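Local coordinates for xylose isomerase-like TIM barrel domain-containing protein (PDB 4KW2), which is of unknown function but has a xylose isomerase-like TIM barrel fold and may be a sugar isomerase or a related enzyme, at residues A[179-184]-A[216-221]; A[200-205]-A[233-238]; A[209-214]-A[221-226]; A[225-230]-A[258-263]. One frame throughout, in Å; residues are numbered along the deposited sequence.

Interaction 1: A[179-184]-A[216-221]; sequences GHWKRV and WGTGIL. With SO4 (sulfate ion), chain F.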
loop_
_atom_site.group_PDB
_atom_site.type_symbol
_atom_site.label_atom_id
_atom_site.label_comp_id
_atom_site.label_asym_id
_atom_site.label_seq_id
_atom_site.Cartn_x
_atom_site.Cartn_y
_atom_site.Cartn_z
ATOM N N GLY A 179 8.953 2.541 10.132
ATOM C CA GLY A 179 7.701 1.999 9.624
ATOM C C GLY A 179 6.508 2.878 9.939
ATOM O O GLY A 179 6.349 3.951 9.358
ATOM N N HIS A 180 5.655 2.411 10.843
ATOM C CA HIS A 180 4.485 3.171 11.260
ATOM C C HIS A 180 4.689 3.585 12.708
ATOM O O HIS A 180 4.419 2.827 13.637
ATOM C CB HIS A 180 3.198 2.364 11.070
ATOM C CG HIS A 180 2.563 2.552 9.724
ATOM N ND1 HIS A 180 1.774 3.641 9.420
ATOM C CD2 HIS A 180 2.600 1.789 8.605
ATOM C CE1 HIS A 180 1.351 3.541 8.172
ATOM N NE2 HIS A 180 1.839 2.428 7.655
ATOM N N TRP A 181 5.200 4.798 12.868
ATOM C CA TRP A 181 5.527 5.363 14.161
ATOM C C TRP A 181 4.251 5.881 14.843
ATOM O O TRP A 181 3.539 6.692 14.245
ATOM C CB TRP A 181 6.496 6.522 13.948
ATOM C CG TRP A 181 6.857 7.210 15.198
ATOM C CD1 TRP A 181 6.211 8.270 15.780
ATOM C CD2 TRP A 181 7.948 6.885 16.047
ATOM N NE1 TRP A 181 6.844 8.624 16.947
ATOM C CE2 TRP A 181 7.915 7.790 17.134
ATOM C CE3 TRP A 181 8.955 5.916 15.997
ATOM C CZ2 TRP A 181 8.849 7.751 18.161
ATOM C CZ3 TRP A 181 9.884 5.883 17.008
ATOM C CH2 TRP A 181 9.827 6.797 18.079
ATOM N N LYS A 182 3.937 5.478 16.076
ATOM C CA LYS A 182 4.729 4.611 16.952
ATOM C C LYS A 182 3.777 3.591 17.559
ATOM O O LYS A 182 2.675 3.954 17.980
ATOM C CB LYS A 182 5.316 5.455 18.082
ATOM C CG LYS A 182 6.302 4.761 19.009
ATOM C CD LYS A 182 6.564 5.651 20.215
ATOM C CE LYS A 182 7.851 5.301 20.934
ATOM N NZ LYS A 182 7.756 4.019 21.678
ATOM N N ARG A 183 4.202 2.330 17.610
ATOM C CA ARG A 183 3.411 1.259 18.231
ATOM C C ARG A 183 4.246 0.561 19.302
ATOM O O ARG A 183 5.440 0.332 19.113
ATOM C CB ARG A 183 2.938 0.254 17.178
ATOM C CG ARG A 183 2.277 0.916 15.982
ATOM C CD ARG A 183 1.593 -0.081 15.063
ATOM N NE ARG A 183 1.238 0.532 13.782
ATOM C CZ ARG A 183 0.589 -0.087 12.797
ATOM N NH1 ARG A 183 0.200 -1.352 12.929
ATOM N NH2 ARG A 183 0.323 0.565 11.671
ATOM N N VAL A 184 3.608 0.232 20.421
ATOM C CA VAL A 184 4.306 -0.336 21.578
ATOM C C VAL A 184 5.045 -1.625 21.211
ATOM O O VAL A 184 4.451 -2.560 20.668
ATOM C CB VAL A 184 3.341 -0.578 22.769
ATOM C CG1 VAL A 184 2.280 -1.623 22.436
ATOM C CG2 VAL A 184 4.114 -0.968 24.022
ATOM N N TRP A 216 -1.486 5.254 17.066
ATOM C CA TRP A 216 -0.487 6.074 17.751
ATOM C C TRP A 216 -0.126 5.444 19.090
ATOM O O TRP A 216 -0.872 4.613 19.627
ATOM C CB TRP A 216 -0.995 7.506 17.960
ATOM C CG TRP A 216 -2.125 7.583 18.915
ATOM C CD1 TRP A 216 -2.058 7.870 20.245
ATOM C CD2 TRP A 216 -3.496 7.334 18.625
ATOM N NE1 TRP A 216 -3.311 7.820 20.803
ATOM C CE2 TRP A 216 -4.214 7.492 19.826
ATOM C CE3 TRP A 216 -4.193 7.002 17.462
ATOM C CZ2 TRP A 216 -5.598 7.334 19.895
ATOM C CZ3 TRP A 216 -5.558 6.834 17.533
ATOM C CH2 TRP A 216 -6.250 7.008 18.739
ATOM N N GLY A 217 1.024 5.839 19.623
ATOM C CA GLY A 217 1.492 5.307 20.899
ATOM C C GLY A 217 2.260 6.304 21.737
ATOM O O GLY A 217 3.109 5.915 22.536
ATOM N N THR A 218 1.951 7.584 21.570
ATOM C CA THR A 218 2.611 8.644 22.317
ATOM C C THR A 218 1.572 9.586 22.911
ATOM O O THR A 218 0.517 9.811 22.322
ATOM C CB THR A 218 3.583 9.431 21.415
ATOM O OG1 THR A 218 2.868 10.023 20.328
ATOM C CG2 THR A 218 4.659 8.504 20.838
ATOM N N GLY A 219 1.870 10.111 24.093
ATOM C CA GLY A 219 1.041 11.122 24.739
ATOM C C GLY A 219 1.230 12.507 24.154
ATOM O O GLY A 219 0.330 13.341 24.224
ATOM N N ILE A 220 2.406 12.762 23.592
ATOM C CA ILE A 220 2.701 14.045 22.939
ATOM C C ILE A 220 2.630 13.883 21.419
ATOM O O ILE A 220 2.517 12.764 20.929
ATOM C CB ILE A 220 4.086 14.588 23.366
ATOM C CG1 ILE A 220 5.223 13.649 22.937
ATOM C CG2 ILE A 220 4.124 14.794 24.876
ATOM C CD1 ILE A 220 6.601 14.137 23.340
ATOM N N LEU A 221 2.690 14.991 20.679
ATOM C CA LEU A 221 2.712 14.939 19.212
ATOM C C LEU A 221 3.723 13.892 18.754
ATOM O O LEU A 221 4.861 13.924 19.199
ATOM C CB LEU A 221 3.096 16.290 18.607
ATOM C CG LEU A 221 2.032 17.361 18.357
ATOM C CD1 LEU A 221 2.698 18.561 17.706
ATOM C CD2 LEU A 221 0.901 16.856 17.479
HETATM S S SO4 F . 5.562 10.037 24.905
HETATM O O1 SO4 F . 6.689 10.995 24.811
HETATM O O2 SO4 F . 4.301 10.731 24.583
HETATM O O3 SO4 F . 5.767 8.921 23.955
HETATM O O4 SO4 F . 5.488 9.502 26.283
#
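The Trp181 indole has Lys182 CB lying 3.5 Å above one of its faces, offset toward the rim, while the Thr218 methyl comes up obliquely from 216-221, its CG2 4.5 Å from Trp181 NE1. Phe226 meets the same indole edge-to-face, and NE1 makes a weak hydrogen bond to Pro222 O. The peptide bond between Trp181 and Lys182 is cis, which turns the lysine back beside the indole. Extended from the backbone N through CD (chi1 -173°), the lysine chain passes the threonine at about a right angle, and CD rests on Thr218 CG2 at 3.5 Å. The Lys182 carbonyl oxygen lies 3.0 Å from Gly217 N, but at an angle too poor for a hydrogen bond; a side chain on Gly217 would run into that oxygen. Thr218 OG1 donates to Ile220 O at 2.8 Å, nearly in line with the C=O, within a turn whose amides meet a sulfate, probably from the crystallisation liquor: Ile220 N gives O2 a bond of 2.9 Å, and Gly219 N a weak one. Replacing Thr218 with a glycine would probably leave Ile220 O without its hydroxyl partner and open a gap between the lysine chain and the sulfate. The Trp216 ring stacks on Phe55 of the second subunit, and its NE1 is hydrogen-bonded to Tyr100 OH of that subunit. These are loops that follow strands 172-178 and 199-204 of a TIM barrel, here part of a subunit interface; the second leads into helix 222-232 through the turn that holds this sulfate in the crystal.

Interaction 2: A[200-205]-A[233-238]; sequences KVAHLK and QHFNGL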
loop_
_atom_site.group_PDB
_atom_site.type_symbol
_atom_site.label_atom_id
_atom_site.label_comp_id
_atom_site.label_asym_id
_atom_site.label_seq_id
_atom_site.Cartn_x
_atom_site.Cartn_y
_atom_site.Cartn_z
ATOM N N LYS A 200 23.173 5.094 9.456
ATOM C CA LYS A 200 23.561 6.289 8.707
ATOM C C LYS A 200 22.380 7.034 8.088
ATOM O O LYS A 200 22.444 8.247 7.920
ATOM C CB LYS A 200 24.578 5.923 7.625
ATOM C CG LYS A 200 25.894 5.432 8.198
ATOM C CD LYS A 200 26.956 5.286 7.126
ATOM C CE LYS A 200 28.204 4.609 7.677
ATOM N NZ LYS A 200 28.826 5.366 8.798
ATOM N N VAL A 201 21.318 6.311 7.740
ATOM C CA VAL A 201 20.153 6.903 7.095
ATOM C C VAL A 201 18.869 6.330 7.692
ATOM O O VAL A 201 18.768 5.132 7.928
ATOM C CB VAL A 201 20.169 6.653 5.564
ATOM C CG1 VAL A 201 18.925 7.229 4.893
ATOM C CG2 VAL A 201 21.426 7.245 4.943
ATOM N N ALA A 202 17.891 7.197 7.934
ATOM C CA ALA A 202 16.561 6.768 8.336
ATOM C C ALA A 202 15.562 7.173 7.259
ATOM O O ALA A 202 15.407 8.351 6.968
ATOM C CB ALA A 202 16.186 7.394 9.667
ATOM N N HIS A 203 14.894 6.186 6.669
ATOM C CA HIS A 203 13.833 6.429 5.693
ATOM C C HIS A 203 12.493 6.618 6.381
ATOM O O HIS A 203 11.985 5.700 7.014
ATOM C CB HIS A 203 13.716 5.252 4.726
ATOM C CG HIS A 203 14.684 5.300 3.594
ATOM N ND1 HIS A 203 14.622 4.425 2.530
ATOM C CD2 HIS A 203 15.726 6.125 3.342
ATOM C CE1 HIS A 203 15.592 4.704 1.678
ATOM N NE2 HIS A 203 16.276 5.731 2.148
ATOM N N LEU A 204 11.933 7.813 6.259
ATOM C CA LEU A 204 10.548 8.072 6.636
ATOM C C LEU A 204 9.697 7.976 5.390
ATOM O O LEU A 204 9.819 8.809 4.489
ATOM C CB LEU A 204 10.389 9.468 7.228
ATOM C CG LEU A 204 10.426 9.591 8.742
ATOM C CD1 LEU A 204 11.680 8.931 9.294
ATOM C CD2 LEU A 204 10.359 11.063 9.115
ATOM N N LYS A 205 8.842 6.960 5.340
ATOM C CA LYS A 205 7.920 6.764 4.233
ATOM C C LYS A 205 6.553 7.325 4.616
ATOM O O LYS A 205 6.161 7.261 5.777
ATOM C CB LYS A 205 7.808 5.273 3.915
ATOM C CG LYS A 205 7.049 4.946 2.641
ATOM C CD LYS A 205 7.182 3.465 2.304
ATOM C CE LYS A 205 6.115 3.001 1.320
ATOM N NZ LYS A 205 6.184 3.732 0.024
ATOM N N GLN A 233 19.033 8.782 21.255
ATOM C CA GLN A 233 19.954 7.832 20.620
ATOM C C GLN A 233 21.134 8.511 19.923
ATOM O O GLN A 233 21.963 7.838 19.317
ATOM C CB GLN A 233 19.199 6.945 19.632
ATOM C CG GLN A 233 18.291 5.944 20.325
ATOM C CD GLN A 233 17.450 5.135 19.360
ATOM O OE1 GLN A 233 16.298 4.811 19.654
ATOM N NE2 GLN A 233 18.022 4.796 18.204
ATOM N N HIS A 234 21.212 9.837 20.024
ATOM C CA HIS A 234 22.283 10.617 19.413
ATOM C C HIS A 234 22.436 10.280 17.929
ATOM O O HIS A 234 23.544 10.106 17.426
ATOM C CB HIS A 234 23.602 10.406 20.161
ATOM C CG HIS A 234 24.664 11.398 19.804
ATOM N ND1 HIS A 234 25.696 11.105 18.936
ATOM C CD2 HIS A 234 24.850 12.683 20.188
ATOM C CE1 HIS A 234 26.471 12.165 18.804
ATOM N NE2 HIS A 234 25.982 13.136 19.554
ATOM N N PHE A 235 21.310 10.182 17.235
ATOM C CA PHE A 235 21.327 9.958 15.806
ATOM C C PHE A 235 21.907 11.200 15.158
ATOM O O PHE A 235 21.465 12.307 15.440
ATOM C CB PHE A 235 19.915 9.692 15.288
ATOM C CG PHE A 235 19.839 9.529 13.800
ATOM C CD1 PHE A 235 20.294 8.369 13.192
ATOM C CD2 PHE A 235 19.317 10.539 13.004
ATOM C CE1 PHE A 235 20.223 8.215 11.819
ATOM C CE2 PHE A 235 19.246 10.387 11.628
ATOM C CZ PHE A 235 19.698 9.223 11.038
ATOM N N ASN A 236 22.918 11.016 14.319
ATOM C CA ASN A 236 23.515 12.131 13.591
ATOM C C ASN A 236 23.681 11.844 12.098
ATOM O O ASN A 236 24.525 12.427 11.440
ATOM C CB ASN A 236 24.847 12.549 14.235
ATOM C CG ASN A 236 25.842 11.408 14.335
ATOM O OD1 ASN A 236 25.670 10.352 13.723
ATOM N ND2 ASN A 236 26.892 11.617 15.117
ATOM N N GLY A 237 22.851 10.955 11.568
ATOM C CA GLY A 237 22.874 10.634 10.154
ATOM C C GLY A 237 21.862 11.459 9.392
ATOM O O GLY A 237 21.543 12.580 9.774
ATOM N N LEU A 238 21.342 10.881 8.316
ATOM C CA LEU A 238 20.404 11.559 7.438
ATOM C C LEU A 238 18.998 11.012 7.646
ATOM O O LEU A 238 18.776 9.810 7.536
ATOM C CB LEU A 238 20.843 11.370 5.983
ATOM C CG LEU A 238 19.913 11.855 4.865
ATOM C CD1 LEU A 238 19.807 13.373 4.869
ATOM C CD2 LEU A 238 20.394 11.343 3.516
#
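Leu238 O takes the amide of Ala202 at 2.8 Å, nearly straight at the hydrogen (167°), and is also approached by the CA-H of Val201, with CA 3.2 Å away. Lys200 O is held in a similar way: Leu238 N donates to it at 2.9 Å, tilted somewhat from the carbonyl plane, and Gly237 CA adds a CH...O contact. That oxygen sits so close to Gly237 that any CB there would collide with it, which is consistent with a glycine at this close approach. The two bonds frame a parallel bridge between Val201 and Leu238, where strands 199-204 and 238-241 join as the seventh and eighth staves of the TIM barrel, with helix 222-232 as the crossover between them. Val201 and Leu238 point to the same face of the sheet, though their side chains only graze, CG2 to CB at 4.3 Å. The Phe235 ring also touches the strand, its CZ 4.2 Å from Ala202 CB, while the Gly237 nitrogen lies over the centre of one ring face, 3.5 Å above the plane, and the carbonyl carbon of Leu238 lies at its edge. Just before it, His234 ends helix 222-232 in a Schellman motif. The Lys200 amine is hydrogen-bonded to Pro170 O and forms a salt bridge with Glu143.

Interaction 3: A[209-214]-A[221-226]; sequences DKMEDA and LPVKAF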
loop_
_atom_site.group_PDB
_atom_site.type_symbol
_atom_site.label_atom_id
_atom_site.label_comp_id
_atom_site.label_asym_id
_atom_site.label_seq_id
_atom_site.Cartn_x
_atom_site.Cartn_y
_atom_site.Cartn_z
ATOM N N ASP A 209 1.304 14.897 8.485
ATOM C CA ASP A 209 1.288 16.095 9.312
ATOM C C ASP A 209 1.511 15.705 10.776
ATOM O O ASP A 209 0.725 14.951 11.351
ATOM C CB ASP A 209 -0.073 16.792 9.147
ATOM C CG ASP A 209 -0.078 18.223 9.643
ATOM O OD1 ASP A 209 0.881 18.666 10.309
ATOM O OD2 ASP A 209 -1.066 18.921 9.351
ATOM N N LYS A 210 2.598 16.204 11.358
ATOM C CA LYS A 210 2.979 15.908 12.751
ATOM C C LYS A 210 3.153 14.410 13.057
ATOM O O LYS A 210 3.040 13.984 14.202
ATOM C CB LYS A 210 1.992 16.586 13.708
ATOM C CG LYS A 210 2.185 18.099 13.737
ATOM C CD LYS A 210 0.877 18.869 13.737
ATOM C CE LYS A 210 1.140 20.359 13.558
ATOM N NZ LYS A 210 0.048 21.025 12.795
HETATM N N MSE A 211 3.483 13.643 12.018
HETATM C CA MSE A 211 3.567 12.171 12.059
HETATM C C MSE A 211 2.357 11.526 12.689
HETATM O O MSE A 211 2.455 10.485 13.332
HETATM C CB MSE A 211 4.882 11.731 12.707
HETATM C CG MSE A 211 6.023 12.063 11.754
HETATM SE SE MSE A 211 7.766 11.687 12.577
HETATM C CE MSE A 211 7.578 9.736 12.553
ATOM N N GLU A 212 1.193 12.122 12.477
ATOM C CA GLU A 212 -0.053 11.514 12.917
ATOM C C GLU A 212 -0.266 10.200 12.166
ATOM O O GLU A 212 0.159 10.047 11.022
ATOM C CB GLU A 212 -1.234 12.462 12.685
ATOM C CG GLU A 212 -1.547 12.724 11.215
ATOM C CD GLU A 212 -2.648 13.753 11.010
ATOM O OE1 GLU A 212 -3.059 14.411 11.997
ATOM O OE2 GLU A 212 -3.105 13.895 9.852
ATOM N N ASP A 213 -0.928 9.258 12.820
ATOM C CA ASP A 213 -1.222 7.982 12.215
ATOM C C ASP A 213 -2.514 7.416 12.791
ATOM O O ASP A 213 -2.948 7.817 13.866
ATOM C CB ASP A 213 -0.050 7.023 12.427
ATOM C CG ASP A 213 -0.180 5.753 11.604
ATOM O OD1 ASP A 213 -0.248 5.850 10.360
ATOM O OD2 ASP A 213 -0.232 4.656 12.198
ATOM N N ALA A 214 -3.134 6.507 12.043
ATOM C CA ALA A 214 -4.345 5.810 12.464
ATOM C C ALA A 214 -4.116 5.011 13.746
ATOM O O ALA A 214 -5.055 4.771 14.501
ATOM C CB ALA A 214 -4.820 4.880 11.347
ATOM N N LEU A 221 2.690 14.991 20.679
ATOM C CA LEU A 221 2.712 14.939 19.212
ATOM C C LEU A 221 3.723 13.892 18.754
ATOM O O LEU A 221 4.861 13.924 19.199
ATOM C CB LEU A 221 3.096 16.290 18.607
ATOM C CG LEU A 221 2.032 17.361 18.357
ATOM C CD1 LEU A 221 2.698 18.561 17.706
ATOM C CD2 LEU A 221 0.901 16.856 17.479
ATOM N N PRO A 222 3.314 12.958 17.871
ATOM C CA PRO A 222 4.216 11.870 17.491
ATOM C C PRO A 222 5.558 12.321 16.925
ATOM O O PRO A 222 6.574 11.665 17.157
ATOM C CB PRO A 222 3.418 11.106 16.426
ATOM C CG PRO A 222 2.002 11.347 16.800
ATOM C CD PRO A 222 1.963 12.758 17.318
ATOM N N VAL A 223 5.554 13.411 16.163
ATOM C CA VAL A 223 6.791 13.941 15.598
ATOM C C VAL A 223 7.712 14.474 16.702
ATOM O O VAL A 223 8.934 14.381 16.583
ATOM C CB VAL A 223 6.521 15.034 14.540
ATOM C CG1 VAL A 223 5.927 16.288 15.176
ATOM C CG2 VAL A 223 7.794 15.371 13.774
ATOM N N LYS A 224 7.131 15.034 17.767
ATOM C CA LYS A 224 7.921 15.512 18.904
ATOM C C LYS A 224 8.577 14.332 19.618
ATOM O O LYS A 224 9.760 14.381 19.959
ATOM C CB LYS A 224 7.060 16.303 19.898
ATOM C CG LYS A 224 6.817 17.762 19.539
ATOM C CD LYS A 224 6.263 18.519 20.743
ATOM C CE LYS A 224 6.439 20.029 20.642
ATOM N NZ LYS A 224 5.179 20.743 20.292
ATOM N N ALA A 225 7.801 13.271 19.832
ATOM C CA ALA A 225 8.307 12.054 20.464
ATOM C C ALA A 225 9.393 11.403 19.620
ATOM O O ALA A 225 10.352 10.850 20.155
ATOM C CB ALA A 225 7.174 11.076 20.703
ATOM N N PHE A 226 9.234 11.468 18.302
ATOM C CA PHE A 226 10.195 10.886 17.373
ATOM C C PHE A 226 11.532 11.615 17.463
ATOM O O PHE A 226 12.590 11.000 17.599
ATOM C CB PHE A 226 9.637 10.963 15.947
ATOM C CG PHE A 226 10.570 10.443 14.900
ATOM C CD1 PHE A 226 10.892 9.097 14.853
ATOM C CD2 PHE A 226 11.124 11.292 13.960
ATOM C CE1 PHE A 226 11.751 8.606 13.888
ATOM C CE2 PHE A 226 11.985 10.804 12.990
ATOM C CZ PHE A 226 12.302 9.461 12.958
#
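Met211, modelled as selenomethionine, crosses Phe226 at about a right angle and lays its end on the ring. The bend at its last torsion (chi3 70°) brings CE over one face, 4.1 Å from the centroid and 19° off the normal, a CH-pi contact. The selenium sits obliquely, nearest CD2 of Phe226 at 3.7 Å, making the Met-aromatic half of the pair. Phe226 presents that face with its CG swung opposite the backbone N (chi1 178°). A serine in place of Phe226 would probably strip the Met211 selenium and methyl of their aromatic seat and leave the end of that chain free to turn. Val223 also crosses the Met211 chain at about a right angle, with CG2 3.9 Å from SE, and Pro222 sets its CB 3.3 Å from Met211 O. Phe56 of the second subunit packs on Leu221 and Pro222. Lys210 runs obliquely over Leu221, its CB 3.9 Å from Leu221 CD2, before its amine reaches Asp209 OD1 in a salt bridge of 3.5 Å. The contact's one hydrogen bond runs from Val223 N to Lys210 O, 3.2 Å long, with the donor well above the carbonyl plane. The acceptor thus serves an amide in the first turn of the helix, where the N-cap residue, Leu221, has no polar side chain to offer. The loop from strand 199-204 is in this way folded back on the start of helix 222-232. Helix 250-262 lies alongside, with Phe259 touching Val223 and Leu260 touching Phe226.

Interaction 4: A[225-230]-A[258-263]; sequences AFVNEL and EFLQKC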
loop_
_atom_site.group_PDB
_atom_site.type_symbol
_atom_site.label_atom_id
_atom_site.label_comp_id
_atom_site.label_asym_id
_atom_site.label_seq_id
_atom_site.Cartn_x
_atom_site.Cartn_y
_atom_site.Cartn_z
ATOM N N ALA A 225 7.801 13.271 19.832
ATOM C CA ALA A 225 8.307 12.054 20.464
ATOM C C ALA A 225 9.393 11.403 19.620
ATOM O O ALA A 225 10.352 10.850 20.155
ATOM C CB ALA A 225 7.174 11.076 20.703
ATOM N N PHE A 226 9.234 11.468 18.302
ATOM C CA PHE A 226 10.195 10.886 17.373
ATOM C C PHE A 226 11.532 11.615 17.463
ATOM O O PHE A 226 12.590 11.000 17.599
ATOM C CB PHE A 226 9.637 10.963 15.947
ATOM C CG PHE A 226 10.570 10.443 14.900
ATOM C CD1 PHE A 226 10.892 9.097 14.853
ATOM C CD2 PHE A 226 11.124 11.292 13.960
ATOM C CE1 PHE A 226 11.751 8.606 13.888
ATOM C CE2 PHE A 226 11.985 10.804 12.990
ATOM C CZ PHE A 226 12.302 9.461 12.958
ATOM N N VAL A 227 11.463 12.935 17.395
ATOM C CA VAL A 227 12.630 13.796 17.520
ATOM C C VAL A 227 13.364 13.565 18.843
ATOM O O VAL A 227 14.592 13.468 18.868
ATOM C CB VAL A 227 12.200 15.274 17.389
ATOM C CG1 VAL A 227 13.247 16.211 17.954
ATOM C CG2 VAL A 227 11.912 15.595 15.926
ATOM N N ASN A 228 12.599 13.479 19.931
ATOM C CA ASN A 228 13.154 13.194 21.256
ATOM C C ASN A 228 13.935 11.891 21.288
ATOM O O ASN A 228 14.997 11.828 21.911
ATOM C CB ASN A 228 12.051 13.148 22.314
ATOM C CG ASN A 228 11.428 14.506 22.570
ATOM O OD1 ASN A 228 11.908 15.527 22.081
ATOM N ND2 ASN A 228 10.349 14.524 23.333
ATOM N N GLU A 229 13.420 10.861 20.615
ATOM C CA GLU A 229 14.111 9.572 20.560
ATOM C C GLU A 229 15.396 9.654 19.758
ATOM O O GLU A 229 16.407 9.075 20.142
ATOM C CB GLU A 229 13.221 8.480 19.977
ATOM C CG GLU A 229 12.204 7.952 20.968
ATOM C CD GLU A 229 11.805 6.509 20.725
ATOM O OE1 GLU A 229 12.516 5.781 19.989
ATOM O OE2 GLU A 229 10.761 6.105 21.282
ATOM N N LEU A 230 15.352 10.363 18.639
ATOM C CA LEU A 230 16.549 10.577 17.851
ATOM C C LEU A 230 17.613 11.288 18.683
ATOM O O LEU A 230 18.781 10.924 18.619
ATOM C CB LEU A 230 16.235 11.384 16.590
ATOM C CG LEU A 230 15.387 10.691 15.526
ATOM C CD1 LEU A 230 15.192 11.645 14.361
ATOM C CD2 LEU A 230 16.023 9.390 15.061
ATOM N N GLU A 258 9.252 21.238 10.477
ATOM C CA GLU A 258 9.515 22.194 11.556
ATOM C C GLU A 258 10.206 21.538 12.757
ATOM O O GLU A 258 11.236 22.016 13.224
ATOM C CB GLU A 258 8.194 22.839 11.990
ATOM C CG GLU A 258 8.307 23.899 13.068
ATOM C CD GLU A 258 6.958 24.470 13.471
ATOM O OE1 GLU A 258 5.975 24.291 12.719
ATOM O OE2 GLU A 258 6.879 25.107 14.546
ATOM N N PHE A 259 9.650 20.433 13.237
ATOM C CA PHE A 259 10.201 19.747 14.408
ATOM C C PHE A 259 11.428 18.900 14.069
ATOM O O PHE A 259 12.344 18.766 14.881
ATOM C CB PHE A 259 9.134 18.876 15.057
ATOM C CG PHE A 259 7.953 19.650 15.553
ATOM C CD1 PHE A 259 8.019 20.340 16.756
ATOM C CD2 PHE A 259 6.783 19.710 14.807
ATOM C CE1 PHE A 259 6.933 21.065 17.212
ATOM C CE2 PHE A 259 5.691 20.430 15.259
ATOM C CZ PHE A 259 5.766 21.108 16.464
ATOM N N LEU A 260 11.438 18.324 12.871
ATOM C CA LEU A 260 12.560 17.512 12.424
ATOM C C LEU A 260 13.821 18.343 12.226
ATOM O O LEU A 260 14.925 17.840 12.410
ATOM C CB LEU A 260 12.212 16.802 11.119
ATOM C CG LEU A 260 11.102 15.763 11.215
ATOM C CD1 LEU A 260 10.651 15.368 9.817
ATOM C CD2 LEU A 260 11.561 14.547 12.005
ATOM N N GLN A 261 13.650 19.610 11.856
ATOM C CA GLN A 261 14.774 20.504 11.574
ATOM C C GLN A 261 15.155 21.401 12.740
ATOM O O GLN A 261 16.333 21.523 13.044
ATOM C CB GLN A 261 14.465 21.379 10.362
ATOM C CG GLN A 261 14.568 20.632 9.049
ATOM C CD GLN A 261 14.126 21.471 7.874
ATOM O OE1 GLN A 261 13.158 22.227 7.969
ATOM N NE2 GLN A 261 14.832 21.341 6.752
ATOM N N LYS A 262 14.170 22.036 13.378
ATOM C CA LYS A 262 14.446 23.033 14.427
ATOM C C LYS A 262 15.040 22.436 15.698
ATOM O O LYS A 262 15.638 23.160 16.493
ATOM C CB LYS A 262 13.200 23.858 14.768
ATOM C CG LYS A 262 12.816 24.835 13.667
ATOM C CD LYS A 262 11.361 25.279 13.750
ATOM C CE LYS A 262 11.150 26.492 14.640
ATOM N NZ LYS A 262 9.876 27.185 14.293
ATOM N N CYS A 263 14.878 21.130 15.899
ATOM C CA CYS A 263 15.617 20.445 16.954
ATOM C C CYS A 263 17.117 20.507 16.654
ATOM O O CYS A 263 17.932 20.751 17.547
ATOM C CB CYS A 263 15.170 18.992 17.089
ATOM S SG CYS A 263 16.071 18.081 18.368
#
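Neighbouring helices on the outside of a TIM barrel meet here: 225-230 and 258-262 run nearly parallel, their axes 23° apart and 9.7 Å at closest approach. Val227 does most of the touching, its two methyls dividing the work. CG2 goes to the backbone, 3.4 Å from Phe259 O, and from there also reaches Leu260 CD2 at 4.1 Å. CG1 meets Cys263, where CB is 3.5 Å away; the cysteine is poorly ordered, so this end of the contact is less certain. On the barrel side, Leu260 brings CD2 to the edge of the Phe226 ring, in its plane and 3.8 Å from CD2 of the phenylalanine. Leu230, one turn on, lies over a face of that ring. No hydrogen bond crosses the interface; the contacts are van der Waals, mostly between apolar groups. Leu260 O, for its part, accepts from the indole NH of Trp22, and Leu230 also touches Trp22. Leu204 of strand 199-204 meets the Phe226 ring from the sheet, and Trp22 leads into strand 23-27, so the helix pair lies near the place where the barrel closes on its first strand.

Interaction 2 is the innermost, its centre about 9 Å from the centre of the chain, and the one held mainly by backbone hydrogen bonds, as befits two strands of the barrel. Interactions 3 and 4 share helix 222-232: its first turns take the preceding loop, the following turns the last helix, and both rely on apolar side chains, with Met211 against Phe226 in interaction 3 and Val227 at the middle of interaction 4. Interaction 1, its centre about 22 Å from the centre of the chain, joins two loops with little area and no direct hydrogen bond, though its residues are mostly buried. Interactions 1 and 3 share Leu221 and both touch the second subunit, whereas 2 and 4 stay within one chain.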